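Local atomic coordinates of putative nitrite reductase NADPH (Small subunit) oxidoreductase protein (Vibrio parahaemolyticus RIMD 2210633, PDB entry 3C0D), a protein that is probably the small subunit of an NAD(P)H-dependent nitrite reductase of nitrate assimilation, built on a Rieske-like fold. Residues C10-L15 and S38-V43; A31-P36 and G58-I63; L24-R29 and V105-K110. One frame throughout, in Å; residues are numbered along the deposited sequence.

Contact 1 of 3, residues C10-L15 and S38-V43; sequences CQLDDL and SGVYAV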
loop_
_atom_site.group_PDB
_atom_site.type_symbol
_atom_site.label_atom_id
_atom_site.label_comp_id
_atom_site.label_asym_id
_atom_site.label_seq_id
_atom_site.Cartn_x
_atom_site.Cartn_y
_atom_site.Cartn_z
ATOM N N CYS A 10 -10.036 8.626 1.173
ATOM C CA CYS A 10 -10.988 7.968 2.072
ATOM C C CYS A 10 -10.815 8.446 3.509
ATOM O O CYS A 10 -9.902 9.206 3.818
ATOM C CB CYS A 10 -10.827 6.449 2.029
ATOM S SG CYS A 10 -9.415 5.784 2.939
ATOM N N GLN A 11 -11.718 7.998 4.378
ATOM C CA GLN A 11 -11.704 8.341 5.801
ATOM C C GLN A 11 -10.833 7.320 6.516
ATOM O O GLN A 11 -10.911 6.134 6.213
ATOM C CB GLN A 11 -13.112 8.250 6.380
ATOM C CG GLN A 11 -14.033 9.366 5.977
ATOM C CD GLN A 11 -13.528 10.704 6.447
ATOM O OE1 GLN A 11 -12.817 11.407 5.720
ATOM N NE2 GLN A 11 -13.879 11.063 7.678
ATOM N N LEU A 12 -10.019 7.762 7.469
ATOM C CA LEU A 12 -9.167 6.827 8.184
ATOM C C LEU A 12 -9.936 5.634 8.777
ATOM O O LEU A 12 -9.442 4.508 8.742
ATOM C CB LEU A 12 -8.395 7.518 9.307
ATOM C CG LEU A 12 -7.436 6.521 9.967
ATOM C CD1 LEU A 12 -6.041 6.649 9.340
ATOM C CD2 LEU A 12 -7.388 6.756 11.462
ATOM N N ASP A 13 -11.131 5.855 9.321
ATOM C CA ASP A 13 -11.855 4.724 9.888
ATOM C C ASP A 13 -12.515 3.811 8.849
ATOM O O ASP A 13 -13.368 2.978 9.184
ATOM C CB ASP A 13 -12.862 5.168 10.958
ATOM C CG ASP A 13 -13.697 6.347 10.538
ATOM O OD1 ASP A 13 -13.138 7.300 9.954
ATOM O OD2 ASP A 13 -14.913 6.324 10.826
ATOM N N ASP A 14 -12.100 3.969 7.591
ATOM C CA ASP A 14 -12.558 3.115 6.505
ATOM C C ASP A 14 -11.463 2.045 6.429
ATOM O O ASP A 14 -11.626 0.982 5.811
ATOM C CB ASP A 14 -12.607 3.876 5.177
ATOM C CG ASP A 14 -13.931 4.588 4.949
ATOM O OD1 ASP A 14 -14.993 4.007 5.266
ATOM O OD2 ASP A 14 -13.909 5.724 4.429
ATOM N N LEU A 15 -10.344 2.354 7.081
ATOM C CA LEU A 15 -9.181 1.479 7.115
ATOM C C LEU A 15 -8.974 0.754 8.446
ATOM O O LEU A 15 -8.775 1.392 9.484
ATOM C CB LEU A 15 -7.905 2.277 6.829
ATOM C CG LEU A 15 -7.754 3.102 5.554
ATOM C CD1 LEU A 15 -6.366 3.723 5.566
ATOM C CD2 LEU A 15 -7.938 2.230 4.324
ATOM N N SER A 38 2.932 4.211 12.161
ATOM C CA SER A 38 3.486 4.842 10.959
ATOM C C SER A 38 2.614 5.756 10.099
ATOM O O SER A 38 3.113 6.697 9.496
ATOM C CB SER A 38 4.052 3.759 10.037
ATOM O OG SER A 38 5.091 3.034 10.654
ATOM N N GLY A 39 1.326 5.470 10.007
ATOM C CA GLY A 39 0.464 6.287 9.172
ATOM C C GLY A 39 -0.171 5.384 8.123
ATOM O O GLY A 39 -0.553 4.250 8.439
ATOM N N VAL A 40 -0.280 5.855 6.882
ATOM C CA VAL A 40 -0.890 5.038 5.837
ATOM C C VAL A 40 0.006 4.847 4.604
ATOM O O VAL A 40 0.534 5.815 4.044
ATOM C CB VAL A 40 -2.245 5.641 5.408
ATOM C CG1 VAL A 40 -2.971 4.708 4.482
ATOM C CG2 VAL A 40 -3.103 5.908 6.628
ATOM N N TYR A 41 0.189 3.592 4.196
ATOM C CA TYR A 41 1.004 3.274 3.017
ATOM C C TYR A 41 0.159 2.714 1.859
ATOM O O TYR A 41 -0.751 1.912 2.067
ATOM C CB TYR A 41 2.100 2.279 3.386
ATOM C CG TYR A 41 3.084 2.836 4.377
ATOM C CD1 TYR A 41 2.774 2.902 5.725
ATOM C CD2 TYR A 41 4.315 3.341 3.957
ATOM C CE1 TYR A 41 3.670 3.464 6.650
ATOM C CE2 TYR A 41 5.222 3.907 4.862
ATOM C CZ TYR A 41 4.894 3.968 6.212
ATOM O OH TYR A 41 5.781 4.546 7.120
ATOM N N ALA A 42 0.470 3.140 0.639
ATOM C CA ALA A 42 -0.254 2.706 -0.548
ATOM C C ALA A 42 0.685 1.967 -1.475
ATOM O O ALA A 42 1.800 2.426 -1.701
ATOM C CB ALA A 42 -0.818 3.908 -1.266
ATOM N N VAL A 43 0.247 0.836 -2.020
ATOM C CA VAL A 43 1.071 0.065 -2.957
ATOM C C VAL A 43 0.139 -0.497 -4.030
ATOM O O VAL A 43 -1.062 -0.606 -3.791
ATOM C CB VAL A 43 1.782 -1.117 -2.264
ATOM C CG1 VAL A 43 2.820 -0.608 -1.277
ATOM C CG2 VAL A 43 0.755 -1.993 -1.548
#

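Contact 2 of 3, residues A31-P36 and G58-I63; sequences ALFYIP and GIVGDI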
loop_
_atom_site.group_PDB
_atom_site.type_symbol
_atom_site.label_atom_id
_atom_site.label_comp_id
_atom_site.label_asym_id
_atom_site.label_seq_id
_atom_site.Cartn_x
_atom_site.Cartn_y
_atom_site.Cartn_z
ATOM N N ALA A 31 -3.624 -0.495 -3.014
ATOM C CA ALA A 31 -3.907 -1.151 -1.745
ATOM C C ALA A 31 -3.464 -0.227 -0.618
ATOM O O ALA A 31 -2.303 0.159 -0.564
ATOM C CB ALA A 31 -3.161 -2.492 -1.659
ATOM N N LEU A 32 -4.387 0.148 0.264
ATOM C CA LEU A 32 -4.048 1.019 1.378
ATOM C C LEU A 32 -3.809 0.191 2.630
ATOM O O LEU A 32 -4.555 -0.746 2.914
ATOM C CB LEU A 32 -5.158 2.030 1.649
ATOM C CG LEU A 32 -5.456 3.012 0.523
ATOM C CD1 LEU A 32 -6.240 4.178 1.081
ATOM C CD2 LEU A 32 -4.155 3.497 -0.112
ATOM N N PHE A 33 -2.769 0.541 3.378
ATOM C CA PHE A 33 -2.432 -0.189 4.589
ATOM C C PHE A 33 -2.181 0.804 5.712
ATOM O O PHE A 33 -1.170 1.513 5.715
ATOM C CB PHE A 33 -1.175 -1.032 4.371
ATOM C CG PHE A 33 -1.412 -2.296 3.602
ATOM C CD1 PHE A 33 -1.993 -3.406 4.223
ATOM C CD2 PHE A 33 -0.979 -2.414 2.276
ATOM C CE1 PHE A 33 -2.139 -4.633 3.533
ATOM C CE2 PHE A 33 -1.116 -3.635 1.567
ATOM C CZ PHE A 33 -1.694 -4.740 2.205
ATOM N N TYR A 34 -3.101 0.847 6.669
ATOM C CA TYR A 34 -2.974 1.756 7.802
ATOM C C TYR A 34 -2.157 1.134 8.937
ATOM O O TYR A 34 -2.568 0.139 9.525
ATOM C CB TYR A 34 -4.372 2.145 8.300
ATOM C CG TYR A 34 -4.402 2.825 9.647
ATOM C CD1 TYR A 34 -3.531 3.873 9.941
ATOM C CD2 TYR A 34 -5.336 2.453 10.611
ATOM C CE1 TYR A 34 -3.591 4.545 11.175
ATOM C CE2 TYR A 34 -5.411 3.124 11.846
ATOM C CZ TYR A 34 -4.537 4.173 12.118
ATOM O OH TYR A 34 -4.639 4.880 13.299
ATOM N N ILE A 35 -0.999 1.720 9.229
ATOM C CA ILE A 35 -0.138 1.237 10.309
ATOM C C ILE A 35 -0.197 2.277 11.424
ATOM O O ILE A 35 0.377 3.357 11.287
ATOM C CB ILE A 35 1.344 1.114 9.870
ATOM C CG1 ILE A 35 1.448 0.376 8.532
ATOM C CG2 ILE A 35 2.126 0.362 10.915
ATOM C CD1 ILE A 35 0.904 -1.049 8.576
ATOM N N PRO A 36 -0.881 1.964 12.546
ATOM C CA PRO A 36 -1.011 2.891 13.683
ATOM C C PRO A 36 0.226 3.740 14.004
ATOM O O PRO A 36 0.150 4.974 14.027
ATOM C CB PRO A 36 -1.388 1.969 14.835
ATOM C CG PRO A 36 -2.222 0.932 14.155
ATOM C CD PRO A 36 -1.439 0.640 12.889
ATOM N N GLY A 58 -2.948 -9.549 1.511
ATOM C CA GLY A 58 -1.725 -10.104 2.083
ATOM C C GLY A 58 -1.486 -9.791 3.556
ATOM O O GLY A 58 -1.822 -8.705 4.036
ATOM N N ILE A 59 -0.893 -10.740 4.274
ATOM C CA ILE A 59 -0.608 -10.569 5.692
ATOM C C ILE A 59 0.542 -9.595 5.937
ATOM O O ILE A 59 1.629 -9.751 5.371
ATOM C CB ILE A 59 -0.267 -11.925 6.349
ATOM C CG1 ILE A 59 -1.524 -12.794 6.398
ATOM C CG2 ILE A 59 0.316 -11.713 7.750
ATOM C CD1 ILE A 59 -1.297 -14.156 7.004
ATOM N N VAL A 60 0.286 -8.591 6.778
ATOM C CA VAL A 60 1.290 -7.592 7.130
ATOM C C VAL A 60 2.120 -8.103 8.310
ATOM O O VAL A 60 1.597 -8.759 9.210
ATOM C CB VAL A 60 0.631 -6.276 7.549
ATOM C CG1 VAL A 60 1.692 -5.229 7.819
ATOM C CG2 VAL A 60 -0.333 -5.819 6.482
ATOM N N GLY A 61 3.413 -7.805 8.308
ATOM C CA GLY A 61 4.272 -8.248 9.393
ATOM C C GLY A 61 5.586 -7.505 9.344
ATOM O O GLY A 61 5.858 -6.820 8.366
ATOM N N ASP A 62 6.408 -7.625 10.384
ATOM C CA ASP A 62 7.702 -6.937 10.390
ATOM C C ASP A 62 8.859 -7.846 9.995
ATOM O O ASP A 62 8.914 -9.012 10.367
ATOM C CB ASP A 62 7.996 -6.299 11.761
ATOM C CG ASP A 62 7.224 -6.950 12.900
ATOM O OD1 ASP A 62 6.805 -8.124 12.754
ATOM O OD2 ASP A 62 7.047 -6.285 13.951
ATOM N N ILE A 63 9.775 -7.307 9.211
ATOM C CA ILE A 63 10.926 -8.074 8.793
ATOM C C ILE A 63 12.089 -7.137 9.020
ATOM O O ILE A 63 12.164 -6.066 8.409
ATOM C CB ILE A 63 10.822 -8.479 7.318
ATOM C CG1 ILE A 63 9.638 -9.423 7.139
ATOM C CG2 ILE A 63 12.094 -9.176 6.867
ATOM C CD1 ILE A 63 9.398 -9.785 5.700
#

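Contact 3 of 3, residues L24-R29 and V105-K110; sequences LIEGER and VCYLAK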
loop_
_atom_site.group_PDB
_atom_site.type_symbol
_atom_site.label_atom_id
_atom_site.label_comp_id
_atom_site.label_asym_id
_atom_site.label_seq_id
_atom_site.Cartn_x
_atom_site.Cartn_y
_atom_site.Cartn_z
ATOM N N LEU A 24 -9.023 3.163 -5.736
ATOM C CA LEU A 24 -8.579 3.483 -7.077
ATOM C C LEU A 24 -7.977 4.879 -7.072
ATOM O O LEU A 24 -8.548 5.822 -6.500
ATOM C CB LEU A 24 -9.771 3.456 -8.040
ATOM C CG LEU A 24 -10.000 2.289 -8.997
ATOM C CD1 LEU A 24 -9.648 0.948 -8.355
ATOM C CD2 LEU A 24 -11.462 2.335 -9.429
ATOM N N ILE A 25 -6.810 5.007 -7.686
ATOM C CA ILE A 25 -6.182 6.305 -7.795
ATOM C C ILE A 25 -5.976 6.530 -9.275
ATOM O O ILE A 25 -5.168 5.866 -9.914
ATOM C CB ILE A 25 -4.852 6.374 -7.042
ATOM C CG1 ILE A 25 -5.099 6.132 -5.553
ATOM C CG2 ILE A 25 -4.204 7.747 -7.254
ATOM C CD1 ILE A 25 -3.892 6.400 -4.698
ATOM N N GLU A 26 -6.760 7.449 -9.817
ATOM C CA GLU A 26 -6.690 7.764 -11.223
ATOM C C GLU A 26 -6.569 6.519 -12.083
ATOM O O GLU A 26 -5.683 6.428 -12.924
ATOM C CB GLU A 26 -5.521 8.713 -11.486
ATOM C CG GLU A 26 -5.865 10.151 -11.145
ATOM C CD GLU A 26 -7.069 10.661 -11.939
ATOM O OE1 GLU A 26 -6.970 10.774 -13.189
ATOM O OE2 GLU A 26 -8.118 10.944 -11.312
ATOM N N GLY A 27 -7.453 5.553 -11.849
ATOM C CA GLY A 27 -7.460 4.344 -12.657
ATOM C C GLY A 27 -6.642 3.129 -12.261
ATOM O O GLY A 27 -6.950 2.013 -12.681
ATOM N N GLU A 28 -5.601 3.320 -11.462
ATOM C CA GLU A 28 -4.765 2.204 -11.055
ATOM C C GLU A 28 -5.240 1.561 -9.758
ATOM O O GLU A 28 -5.713 2.241 -8.860
ATOM C CB GLU A 28 -3.322 2.675 -10.914
ATOM C CG GLU A 28 -2.724 3.185 -12.216
ATOM C CD GLU A 28 -1.246 3.547 -12.083
ATOM O OE1 GLU A 28 -0.460 2.691 -11.595
ATOM O OE2 GLU A 28 -0.877 4.681 -12.473
ATOM N N ARG A 29 -5.112 0.242 -9.673
ATOM C CA ARG A 29 -5.522 -0.502 -8.489
ATOM C C ARG A 29 -4.548 -0.265 -7.366
ATOM O O ARG A 29 -3.386 -0.628 -7.492
ATOM C CB ARG A 29 -5.509 -1.997 -8.751
ATOM C CG ARG A 29 -6.560 -2.729 -7.956
ATOM C CD ARG A 29 -7.765 -2.848 -8.817
ATOM N NE ARG A 29 -7.550 -2.068 -10.015
ATOM C CZ ARG A 29 -8.283 -2.200 -11.097
ATOM N NH1 ARG A 29 -9.265 -3.091 -11.102
ATOM N NH2 ARG A 29 -8.040 -1.447 -12.159
ATOM N N VAL A 105 -7.790 10.826 4.602
ATOM C CA VAL A 105 -6.642 10.226 3.959
ATOM C C VAL A 105 -6.615 10.761 2.536
ATOM O O VAL A 105 -7.615 10.710 1.827
ATOM C CB VAL A 105 -6.747 8.703 3.944
ATOM C CG1 VAL A 105 -5.556 8.116 3.241
ATOM C CG2 VAL A 105 -6.835 8.197 5.366
ATOM N N CYS A 106 -5.478 11.308 2.134
ATOM C CA CYS A 106 -5.346 11.857 0.798
ATOM C C CYS A 106 -4.132 11.277 0.099
ATOM O O CYS A 106 -3.261 10.675 0.729
ATOM C CB CYS A 106 -5.171 13.382 0.863
ATOM S SG CYS A 106 -6.563 14.334 1.479
ATOM N N TYR A 107 -4.075 11.455 -1.211
ATOM C CA TYR A 107 -2.914 11.017 -1.958
ATOM C C TYR A 107 -2.364 12.302 -2.569
ATOM O O TYR A 107 -3.119 13.220 -2.882
ATOM C CB TYR A 107 -3.304 9.982 -3.012
ATOM C CG TYR A 107 -4.085 10.478 -4.194
ATOM C CD1 TYR A 107 -3.439 11.018 -5.306
ATOM C CD2 TYR A 107 -5.462 10.319 -4.251
ATOM C CE1 TYR A 107 -4.158 11.376 -6.463
ATOM C CE2 TYR A 107 -6.193 10.674 -5.399
ATOM C CZ TYR A 107 -5.536 11.196 -6.503
ATOM O OH TYR A 107 -6.259 11.497 -7.640
ATOM N N LEU A 108 -1.050 12.388 -2.711
ATOM C CA LEU A 108 -0.441 13.594 -3.255
ATOM C C LEU A 108 -0.250 13.488 -4.767
ATOM O O LEU A 108 0.378 12.546 -5.254
ATOM C CB LEU A 108 0.897 13.842 -2.547
ATOM C CG LEU A 108 0.783 13.849 -1.012
ATOM C CD1 LEU A 108 2.159 13.903 -0.370
ATOM C CD2 LEU A 108 -0.067 15.029 -0.573
ATOM N N ALA A 109 -0.802 14.454 -5.501
ATOM C CA ALA A 109 -0.697 14.480 -6.962
ATOM C C ALA A 109 0.268 15.561 -7.464
ATOM O O ALA A 109 1.131 16.030 -6.719
ATOM C CB ALA A 109 -2.081 14.688 -7.584
ATOM N N LYS A 110 0.114 15.946 -8.729
ATOM C CA LYS A 110 0.953 16.976 -9.347
ATOM C C LYS A 110 0.043 18.049 -9.959
ATOM O O LYS A 110 -0.994 18.365 -9.376
ATOM C CB LYS A 110 1.839 16.341 -10.423
ATOM C CG LYS A 110 2.517 15.051 -9.965
ATOM C CD LYS A 110 3.565 14.549 -10.960
ATOM C CE LYS A 110 4.831 15.400 -10.936
ATOM N NZ LYS A 110 5.858 14.898 -11.895
HETATM O O HOH W 1 -8.252 9.429 -7.857
#

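Contact 1 of 3, residues C10-L15 and S38-V43
Val40 presents its two methyl groups to a pair of leucines from residues 10-15, and every touch across the contact is apolar. The closer one is made by Leu15, whose side chain meets that of Val40 tip to tip: Leu15 CD1 lies 3.7 Å from Val40 CG1 and slightly farther from CG2. With CG1 anti to its backbone N (chi1 -172°), Val40 can offer CG2 to the second leucine as well. Leu12 comes in at a slant, and its CD1 rests 4.1 Å from Val40 CG2.

Hydrogen bonds occur within residues 10-15 and shape the turn that carries both leucines. Asp14 N donates to Gln11 O at 2.8 Å and Leu15 N to Leu12 O at 2.9 Å, the i to i+3 spacing of 3-10 geometry. Asp14 returns the link through its side chain, since Gln11 N reaches Asp14 OD2 at 3.2 Å on the anti side of the carboxylate. On the other strand, a classic beta bulge, in which Ser38 and Gly39 lie opposite Ile35, precedes Val40.

Val100 and Tyr34 also pack on these side chains. Part of the turn's backbone is thus bonded within the turn, as is one Asp14 oxygen, while its two leucines, one on each side of the exposed aspartates in sequence, add apolar cover to Val40 through van der Waals contact and exclusion of water.

Contact 2 of 3, residues A31-P36 and G58-I63
Phe33 meets a single methyl of Val60 through CD1 and CE1 of its ring: Val60 CG2 is 3.7 Å from Phe33 CE1 and equally far from Phe33 CD1. The two side chains pass alongside each other, running in opposite senses, and the methyl approaches the ring obliquely. CG of Phe33 is anti to its own carbonyl carbon (chi1 -78°), a setting that carries the ring across toward the other strand. The carbonyl of Gly58 comes near the same end of the ring, with Gly58 O 4.1 Å from Phe33 CE1, a van der Waals approach that adds a polar atom to an otherwise hydrocarbon contact.

The other branch of Val60 serves Ile35. Val60 CG1 is 4.3 Å from Ile35 CD1, which a bend at chi2 (-61°) brings round toward residues 58-63. Val60 therefore bridges two alternate residues of one strand, closely with Phe33 and more loosely with Ile35. The backbones stay well apart, the nearest CA atoms being those of Phe33 and Val60 at 8.7 Å, and no hydrogen bond joins the segments.

This is packing between two antiparallel sheets in a protein without alpha helices. Strand 28-35 pairs through its backbone with strand 39-47, where Phe33 bonds to Tyr41, whereas strand 59-62 edges the three-stranded sheet and pairs with strand 67-70, where Ile59 bonds to Ala70. Val69 from that neighbouring strand and Leu80 from a loop also touch the Phe33 side chain, which is thus buried between the sheets.

Contact 3 of 3, residues L24-R29 and V105-K110
Ile25 sets its CG2 methyl squarely over the ring of Tyr107, in a CH-pi contact 3.7 Å from the ring centroid and only 10° off the ring normal. Nearer the tyrosine backbone, Ile25 CD1 lies 4.0 Å from Tyr107 CB, so both branches of the isoleucine follow the aromatic side chain. Tyr107 CG stands between its backbone N and carbonyl carbon (chi1 71°), which swings the ring over toward Ile25. Trp96 packs on the buried isoleucine, while Val7 and Leu9 touch the tyrosine.

Toward the hydroxyl end the contact is looser. The exposed Glu26 crosses Tyr107 at about a right angle and reaches it with an aliphatic carbon, Glu26 CG being 3.8 Å from Tyr107 OH. A water bridges this side: it accepts from Glu26 N at 3.2 Å and is hydrogen-bonded to Tyr107 OH at 2.9 Å, linking the hydroxyl to the turn.

That turn is a type I' beta turn from Ile25 to Glu28, closed by reciprocal backbone bonds between these two residues. It makes the tight two-residue loop of a beta hairpin joining strands 21-25 and 28-35, here packed against strand 104-108 within the antiparallel framework of a Rieske-like domain.

How the contacts relate
All three contacts belong to the Rieske-like domain and reach the same antiparallel beta-sheet. Contacts 1 and 2 have centres about 10 Å apart and are joined by backbone pairing of neighbouring strands 28-35 and 39-47. The centres of contacts 1 and 3 are about 12 Å apart, and the two are linked where Cys10 O bonds to Val105 N between strands 6-11 and 104-108. Contacts 2 and 3, about 19 Å apart between centres, have the chain's centre between them yet share strand 28-35. Along the chain, both segments of contact 2 fall between those of contact 3, while contact 1 crosses both, so early, middle and late strands interlock in one compact domain.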